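PDB 4DBD: orotidine 5'-phosphate decarboxylase from Sulfolobus solfataricus, which probably catalyses the decarboxylation of orotidine 5'-monophosphate to UMP, the last step of de novo UMP synthesis, as a homodimeric TIM barrel. Local coordinates for residues Ser86-Lys98 with Asp125-Lys137. Residues are numbered along the deposited sequence; the frame is centred on the assembly and turned at random.
Sequences SFIGVKGSLDELK and DYIKNVIREISPK
The axes of helices 90-98 and 125-134 pass 10.7 Å apart at a crossing angle of -42°, and the backbones come together at S86-I127, G89-V130 and D95-I134. I134 is a knob in a hole of V90, L94, D95 and K98: with CG1 anti to its carbonyl carbon (chi1 -68°) it packs on V90 CG2, and the bend at chi2 (-73°) brings CD1 to 3.6 Å from L94 CB. V130 CG1 meets L94 CD1 at 3.8 Å, the side chains crossing at about a right angle. S86 CB rests on I127 CG2 (3.7 Å), while its hydroxyl bonds to V111 O on strand 107-113. F87 O lies at the ring edge of Y126, near its plane and 3.8 Å from CE2; one water, 2.6 Å from both F87 O and Y126 OH, bridges them, and another links the OH to V90 N. K91 NZ makes a salt bridge with E133 OE1 (3.0 Å), weak as a hydrogen bond. K98, paired with D102, reaches I134 O and S135 O through two waters. Two outer helices of the TIM barrel thus join through an aliphatic seam; waters at its ends donate to F87 O and, where helix 125-134 ends, to I134 O and S135 O, while K91–E133 adds a charged link.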
ATOM      1  N   SER A  86       8.702   1.921   5.531  1.00 15.72           N
ATOM      2  CA  SER A  86       9.227   2.279   6.847  1.00 18.44           C
ATOM      3  C   SER A  86       8.392   3.344   7.541  1.00 18.52           C
ATOM      4  O   SER A  86       8.257   3.328   8.767  1.00 13.98           O
ATOM      5  CB  SER A  86      10.658   2.833   6.727  1.00 15.43           C
ATOM      6  OG  SER A  86      11.548   1.869   6.208  1.00 21.08           O
ATOM      7  N   PHE A  87       7.830   4.278   6.770  0.51 17.71           N
ATOM      8  CA  PHE A  87       7.231   5.479   7.375  0.51 17.57           C
ATOM      9  C   PHE A  87       6.043   5.191   8.295  0.51 16.97           C
ATOM     10  O   PHE A  87       5.683   6.023   9.142  0.51 16.87           O
ATOM     11  CB  PHE A  87       6.879   6.548   6.320  0.51 18.27           C
ATOM     12  CG  PHE A  87       5.632   6.253   5.524  0.51 15.73           C
ATOM     13  CD1 PHE A  87       4.378   6.586   6.020  0.51 19.66           C
ATOM     14  CD2 PHE A  87       5.719   5.686   4.265  0.51 17.71           C
ATOM     15  CE1 PHE A  87       3.227   6.320   5.279  0.51 16.79           C
ATOM     16  CE2 PHE A  87       4.583   5.423   3.523  0.51 16.83           C
ATOM     17  CZ  PHE A  87       3.336   5.740   4.030  0.51 16.03           C
ATOM     18  N   ILE A  88       5.460   4.004   8.161  1.00 14.48           N
ATOM     19  CA  ILE A  88       4.325   3.627   9.019  1.00 16.68           C
ATOM     20  C   ILE A  88       4.715   3.364  10.471  1.00 18.02           C
ATOM     21  O   ILE A  88       3.859   3.362  11.357  1.00 19.09           O
ATOM     22  CB  ILE A  88       3.564   2.414   8.474  1.00 15.86           C
ATOM     23  CG1 ILE A  88       4.464   1.186   8.440  1.00 14.01           C
ATOM     24  CG2 ILE A  88       3.016   2.717   7.073  1.00 22.09           C
ATOM     25  CD1 ILE A  88       3.817   0.021   7.706  1.00 17.67           C
ATOM     26  N   GLY A  89       5.997   3.113  10.710  1.00 14.72           N
ATOM     27  CA  GLY A  89       6.483   2.998  12.069  1.00 18.71           C
ATOM     28  C   GLY A  89       6.382   1.601  12.645  1.00 19.55           C
ATOM     29  O   GLY A  89       5.940   0.650  11.980  1.00 18.83           O
ATOM     30  N   VAL A  90       6.773   1.473  13.908  1.00 17.90           N
ATOM     31  CA  VAL A  90       6.987   0.153  14.491  1.00 18.20           C
ATOM     32  C   VAL A  90       5.792  -0.354  15.309  1.00 17.85           C
ATOM     33  O   VAL A  90       5.135  -1.318  14.933  1.00 20.13           O
ATOM     34  CB  VAL A  90       8.280   0.147  15.347  1.00 22.58           C
ATOM     35  CG1 VAL A  90       8.470  -1.201  16.069  1.00 18.67           C
ATOM     36  CG2 VAL A  90       9.493   0.492  14.476  1.00 18.85           C
ATOM     37  N   LYS A  91       5.499   0.306  16.423  1.00 16.18           N
ATOM     38  CA  LYS A  91       4.524  -0.229  17.366  1.00 16.39           C
ATOM     39  C   LYS A  91       3.132  -0.370  16.767  1.00 18.77           C
ATOM     40  O   LYS A  91       2.519   0.620  16.356  1.00 18.08           O
ATOM     41  CB  LYS A  91       4.474   0.638  18.631  1.00 18.58           C
ATOM     42  CG  LYS A  91       5.566   0.319  19.638  1.00 28.03           C
ATOM     43  CD  LYS A  91       6.927   0.299  18.956  1.00 36.99           C
ATOM     44  CE  LYS A  91       8.031   0.865  19.842  1.00 45.92           C
ATOM     45  NZ  LYS A  91       9.175   1.381  19.014  1.00 32.45           N
ATOM     46  N   GLY A  92       2.636  -1.605  16.707  1.00 15.21           N
ATOM     47  CA  GLY A  92       1.290  -1.859  16.218  1.00 15.65           C
ATOM     48  C   GLY A  92       1.212  -1.899  14.699  1.00 19.78           C
ATOM     49  O   GLY A  92       0.123  -1.953  14.121  1.00 15.22           O
ATOM     50  N   SER A  93       2.369  -1.866  14.051  1.00 15.32           N
ATOM     51  CA  SER A  93       2.430  -1.940  12.591  1.00 14.07           C
ATOM     52  C   SER A  93       3.583  -2.851  12.179  1.00 14.92           C
ATOM     53  O   SER A  93       3.414  -4.065  12.085  1.00 15.61           O
ATOM     54  CB  SER A  93       2.549  -0.538  11.994  1.00 16.49           C
ATOM     55  OG  SER A  93       2.609  -0.566  10.577  1.00 21.01           O
ATOM     56  N   LEU A  94       4.771  -2.296  11.964  1.00 13.15           N
ATOM     57  CA  LEU A  94       5.870  -3.141  11.507  1.00 15.38           C
ATOM     58  C   LEU A  94       6.334  -4.205  12.512  1.00 18.54           C
ATOM     59  O   LEU A  94       6.794  -5.279  12.104  1.00 17.34           O
ATOM     60  CB  LEU A  94       7.044  -2.299  11.005  1.00 19.04           C
ATOM     61  CG  LEU A  94       6.763  -1.544   9.704  1.00 15.53           C
ATOM     62  CD1 LEU A  94       7.861  -0.525   9.459  1.00 16.00           C
ATOM     63  CD2 LEU A  94       6.635  -2.515   8.508  1.00 15.07           C
ATOM     64  N   ASP A  95       6.228  -3.942  13.813  1.00 15.34           N
ATOM     65  CA  ASP A  95       6.663  -4.979  14.760  1.00 16.29           C
ATOM     66  C   ASP A  95       5.832  -6.256  14.621  1.00 18.76           C
ATOM     67  O   ASP A  95       6.374  -7.362  14.597  1.00 17.27           O
ATOM     68  CB  ASP A  95       6.745  -4.486  16.222  1.00 15.88           C
ATOM     69  CG  ASP A  95       5.419  -3.959  16.765  1.00 19.55           C
ATOM     70  OD1 ASP A  95       4.385  -4.022  16.071  1.00 22.90           O
ATOM     71  OD2 ASP A  95       5.412  -3.495  17.926  1.00 20.98           O
ATOM     72  N   GLU A  96       4.524  -6.090  14.481  1.00 17.57           N
ATOM     73  CA  GLU A  96       3.616  -7.214  14.350  1.00 16.95           C
ATOM     74  C   GLU A  96       3.836  -7.957  13.040  1.00 18.70           C
ATOM     75  O   GLU A  96       3.764  -9.187  12.997  1.00 19.54           O
ATOM     76  CB  GLU A  96       2.169  -6.743  14.462  1.00 23.93           C
ATOM     77  CG  GLU A  96       1.812  -6.272  15.848  1.00 17.63           C
ATOM     78  CD  GLU A  96       0.403  -5.747  15.958  1.00 20.53           C
ATOM     79  OE1 GLU A  96      -0.380  -5.906  14.999  1.00 20.75           O
ATOM     80  OE2 GLU A  96       0.068  -5.179  17.023  1.00 23.33           O
ATOM     81  N   LEU A  97       4.103  -7.215  11.969  1.00 16.74           N
ATOM     82  CA  LEU A  97       4.390  -7.840  10.676  1.00 15.91           C
ATOM     83  C   LEU A  97       5.714  -8.611  10.716  1.00 15.18           C
ATOM     84  O   LEU A  97       5.808  -9.721  10.181  1.00 19.60           O
ATOM     85  CB  LEU A  97       4.409  -6.793   9.558  1.00 12.56           C
ATOM     86  CG  LEU A  97       4.773  -7.311   8.165  1.00 12.95           C
ATOM     87  CD1 LEU A  97       3.753  -8.327   7.663  1.00 13.89           C
ATOM     88  CD2 LEU A  97       4.926  -6.154   7.169  1.00 16.23           C
ATOM     89  N   LYS A  98       6.729  -8.023  11.349  1.00 13.94           N
ATOM     90  CA  LYS A  98       8.035  -8.678  11.472  1.00 18.90           C
ATOM     91  C   LYS A  98       7.927 -10.005  12.237  1.00 21.60           C
ATOM     92  O   LYS A  98       8.453 -11.030  11.783  1.00 16.92           O
ATOM     93  CB  LYS A  98       9.083  -7.733  12.095  1.00 19.93           C
ATOM     94  CG  LYS A  98      10.507  -8.292  12.171  1.00 17.59           C
ATOM     95  CD  LYS A  98      11.058  -8.642  10.803  1.00 22.01           C
ATOM     96  CE  LYS A  98      12.583  -8.728  10.805  1.00 24.16           C
ATOM     97  NZ  LYS A  98      13.140  -9.527  11.938  1.00 29.63           N
ATOM     98  N   ASP A 125      16.043  10.432   9.227  1.00 24.37           N
ATOM     99  CA  ASP A 125      16.451  10.013  10.568  1.00 23.49           C
ATOM    100  C   ASP A 125      15.404   9.106  11.182  1.00 23.84           C
ATOM    101  O   ASP A 125      15.729   8.050  11.728  1.00 23.22           O
ATOM    102  CB  ASP A 125      16.689  11.232  11.481  1.00 27.58           C
ATOM    103  CG  ASP A 125      17.953  11.993  11.124  1.00 38.46           C
ATOM    104  OD1 ASP A 125      18.990  11.339  10.890  1.00 41.67           O
ATOM    105  OD2 ASP A 125      17.910  13.247  11.076  1.00 33.67           O
ATOM    106  N   TYR A 126      14.145   9.515  11.096  1.00 19.34           N
ATOM    107  CA  TYR A 126      13.046   8.669  11.553  1.00 21.60           C
ATOM    108  C   TYR A 126      13.045   7.313  10.837  1.00 17.59           C
ATOM    109  O   TYR A 126      12.969   6.262  11.463  1.00 17.20           O
ATOM    110  CB  TYR A 126      11.710   9.361  11.316  1.00 17.61           C
ATOM    111  CG  TYR A 126      10.540   8.525  11.791  1.00 23.97           C
ATOM    112  CD1 TYR A 126      10.380   8.233  13.142  1.00 29.90           C
ATOM    113  CD2 TYR A 126       9.604   8.019  10.892  1.00 24.42           C
ATOM    114  CE1 TYR A 126       9.322   7.472  13.593  1.00 26.61           C
ATOM    115  CE2 TYR A 126       8.536   7.253  11.333  1.00 24.10           C
ATOM    116  CZ  TYR A 126       8.401   6.983  12.684  1.00 19.88           C
ATOM    117  OH  TYR A 126       7.348   6.224  13.129  1.00 31.70           O
ATOM    118  N   ILE A 127      13.116   7.344   9.513  1.00 19.69           N
ATOM    119  CA  ILE A 127      13.071   6.111   8.743  1.00 18.70           C
ATOM    120  C   ILE A 127      14.265   5.211   9.082  1.00 16.68           C
ATOM    121  O   ILE A 127      14.110   4.012   9.271  1.00 18.70           O
ATOM    122  CB  ILE A 127      12.939   6.403   7.216  1.00 19.29           C
ATOM    123  CG1 ILE A 127      11.452   6.651   6.884  1.00 23.35           C
ATOM    124  CG2 ILE A 127      13.456   5.235   6.404  1.00 18.30           C
ATOM    125  CD1 ILE A 127      11.207   7.408   5.590  1.00 24.46           C
ATOM    126  N   LYS A 128      15.457   5.789   9.185  1.00 18.83           N
ATOM    127  CA  LYS A 128      16.626   5.006   9.593  1.00 20.34           C
ATOM    128  C   LYS A 128      16.435   4.363  10.959  1.00 18.99           C
ATOM    129  O   LYS A 128      16.796   3.200  11.158  1.00 21.92           O
ATOM    130  CB  LYS A 128      17.899   5.863   9.551  1.00 24.36           C
ATOM    131  CG  LYS A 128      18.343   6.161   8.135  1.00 23.66           C
ATOM    132  CD  LYS A 128      19.653   6.951   8.081  1.00 28.59           C
ATOM    133  CE  LYS A 128      20.037   7.252   6.636  1.00 37.37           C
ATOM    134  NZ  LYS A 128      21.426   7.794   6.529  1.00 38.43           N
ATOM    135  N   ASN A 129      15.863   5.108  11.897  1.00 17.00           N
ATOM    136  CA  ASN A 129      15.546   4.543  13.206  1.00 22.31           C
ATOM    137  C   ASN A 129      14.557   3.386  13.138  1.00 19.00           C
ATOM    138  O   ASN A 129      14.723   2.372  13.809  1.00 17.99           O
ATOM    139  CB  ASN A 129      15.020   5.623  14.145  1.00 23.63           C
ATOM    140  CG  ASN A 129      16.107   6.547  14.602  1.00 24.45           C
ATOM    141  OD1 ASN A 129      17.289   6.222  14.475  1.00 22.22           O
ATOM    142  ND2 ASN A 129      15.727   7.707  15.128  1.00 24.26           N
ATOM    143  N   VAL A 130      13.508   3.549  12.347  1.00 17.68           N
ATOM    144  CA  VAL A 130      12.578   2.448  12.130  1.00 17.39           C
ATOM    145  C   VAL A 130      13.330   1.232  11.603  1.00 16.10           C
ATOM    146  O   VAL A 130      13.130   0.105  12.073  1.00 16.66           O
ATOM    147  CB  VAL A 130      11.449   2.851  11.172  1.00 17.73           C
ATOM    148  CG1 VAL A 130      10.629   1.647  10.801  1.00 14.88           C
ATOM    149  CG2 VAL A 130      10.578   3.921  11.814  1.00 17.58           C
ATOM    150  N   ILE A 131      14.198   1.449  10.618  1.00 16.63           N
ATOM    151  CA  ILE A 131      14.937   0.332  10.036  1.00 20.04           C
ATOM    152  C   ILE A 131      15.844  -0.324  11.074  1.00 20.90           C
ATOM    153  O   ILE A 131      15.952  -1.546  11.138  1.00 20.59           O
ATOM    154  CB  ILE A 131      15.742   0.771   8.788  1.00 17.27           C
ATOM    155  CG1 ILE A 131      14.769   1.148   7.666  1.00 15.94           C
ATOM    156  CG2 ILE A 131      16.684  -0.326   8.339  1.00 17.88           C
ATOM    157  CD1 ILE A 131      15.411   1.920   6.509  1.00 17.94           C
ATOM    158  N   ARG A 132      16.492   0.493  11.895  1.00 19.36           N
ATOM    159  CA  ARG A 132      17.329  -0.041  12.972  1.00 26.02           C
ATOM    160  C   ARG A 132      16.570  -0.896  13.994  1.00 22.90           C
ATOM    161  O   ARG A 132      17.064  -1.939  14.416  1.00 25.31           O
ATOM    162  CB  ARG A 132      18.076   1.092  13.671  1.00 22.71           C
ATOM    163  CG  ARG A 132      19.113   1.743  12.796  1.00 18.87           C
ATOM    164  CD  ARG A 132      19.559   3.064  13.392  1.00 18.97           C
ATOM    165  NE  ARG A 132      20.577   3.700  12.571  1.00 29.45           N
ATOM    166  CZ  ARG A 132      20.597   4.996  12.280  1.00 30.02           C
ATOM    167  NH1 ARG A 132      19.657   5.804  12.757  1.00 27.36           N
ATOM    168  NH2 ARG A 132      21.562   5.484  11.517  1.00 24.76           N
ATOM    169  N   GLU A 133      15.375  -0.464  14.388  1.00 22.61           N
ATOM    170  CA  GLU A 133      14.569  -1.243  15.333  1.00 21.71           C
ATOM    171  C   GLU A 133      14.105  -2.574  14.745  1.00 25.96           C
ATOM    172  O   GLU A 133      14.146  -3.604  15.410  1.00 24.80           O
ATOM    173  CB  GLU A 133      13.348  -0.450  15.801  1.00 25.01           C
ATOM    174  CG  GLU A 133      13.648   0.642  16.800  1.00 32.46           C
ATOM    175  CD  GLU A 133      12.391   1.348  17.266  1.00 41.35           C
ATOM    176  OE1 GLU A 133      11.287   0.809  17.029  1.00 37.29           O
ATOM    177  OE2 GLU A 133      12.502   2.445  17.859  1.00 43.85           O
ATOM    178  N   ILE A 134      13.660  -2.541  13.494  1.00 20.41           N
ATOM    179  CA  ILE A 134      13.048  -3.703  12.853  1.00 18.54           C
ATOM    180  C   ILE A 134      14.080  -4.698  12.346  1.00 21.59           C
ATOM    181  O   ILE A 134      13.870  -5.906  12.419  1.00 19.88           O
ATOM    182  CB  ILE A 134      12.116  -3.268  11.693  1.00 18.84           C
ATOM    183  CG1 ILE A 134      10.897  -2.529  12.254  1.00 17.23           C
ATOM    184  CG2 ILE A 134      11.676  -4.469  10.854  1.00 17.86           C
ATOM    185  CD1 ILE A 134       9.890  -3.440  12.959  1.00 17.09           C
ATOM    186  N   SER A 135      15.201  -4.190  11.848  1.00 19.39           N
ATOM    187  CA  SER A 135      16.269  -5.038  11.331  1.00 19.64           C
ATOM    188  C   SER A 135      15.771  -5.977  10.232  1.00 22.67           C
ATOM    189  O   SER A 135      15.842  -7.203  10.369  1.00 23.03           O
ATOM    190  CB  SER A 135      16.921  -5.828  12.473  1.00 30.06           C
ATOM    191  OG  SER A 135      17.987  -6.625  11.990  1.00 39.99           O
ATOM    192  N   PRO A 136      15.263  -5.401   9.133  1.00 21.01           N
ATOM    193  CA  PRO A 136      14.760  -6.162   7.984  1.00 20.41           C
ATOM    194  C   PRO A 136      15.893  -6.888   7.257  1.00 21.37           C
ATOM    195  O   PRO A 136      17.061  -6.600   7.507  1.00 18.42           O
ATOM    196  CB  PRO A 136      14.160  -5.069   7.078  1.00 15.03           C
ATOM    197  CG  PRO A 136      14.953  -3.811   7.443  1.00 14.59           C
ATOM    198  CD  PRO A 136      15.195  -3.939   8.924  1.00 18.42           C
ATOM    199  N   LYS A 137      15.553  -7.833   6.387  1.00 19.02           N
ATOM    200  CA  LYS A 137      16.541  -8.455   5.504  1.00 18.42           C
ATOM    201  C   LYS A 137      17.161  -7.390   4.601  1.00 25.14           C
ATOM    202  O   LYS A 137      18.372  -7.387   4.357  1.00 22.00           O
ATOM    203  CB  LYS A 137      15.877  -9.525   4.641  1.00 25.93           C
ATOM    204  CG  LYS A 137      16.733 -10.005   3.464  1.00 31.45           C
ATOM    205  CD  LYS A 137      17.516 -11.266   3.793  1.00 36.77           C
ATOM    206  CE  LYS A 137      18.370 -11.713   2.599  1.00 28.54           C
ATOM    207  NZ  LYS A 137      17.819 -11.226   1.307  1.00 35.45           N
TER
HETATM  208  O   HOH W   1       5.234   6.438  11.716  1.00 25.61           O
HETATM  209  O   HOH W   2       7.900   3.959  15.079  1.00 23.49           O
HETATM  210  O   HOH W   3      13.160  -7.571  14.416  1.00 31.90           O
HETATM  211  O   HOH W   4      16.325  -9.714  11.964  1.00 36.43           O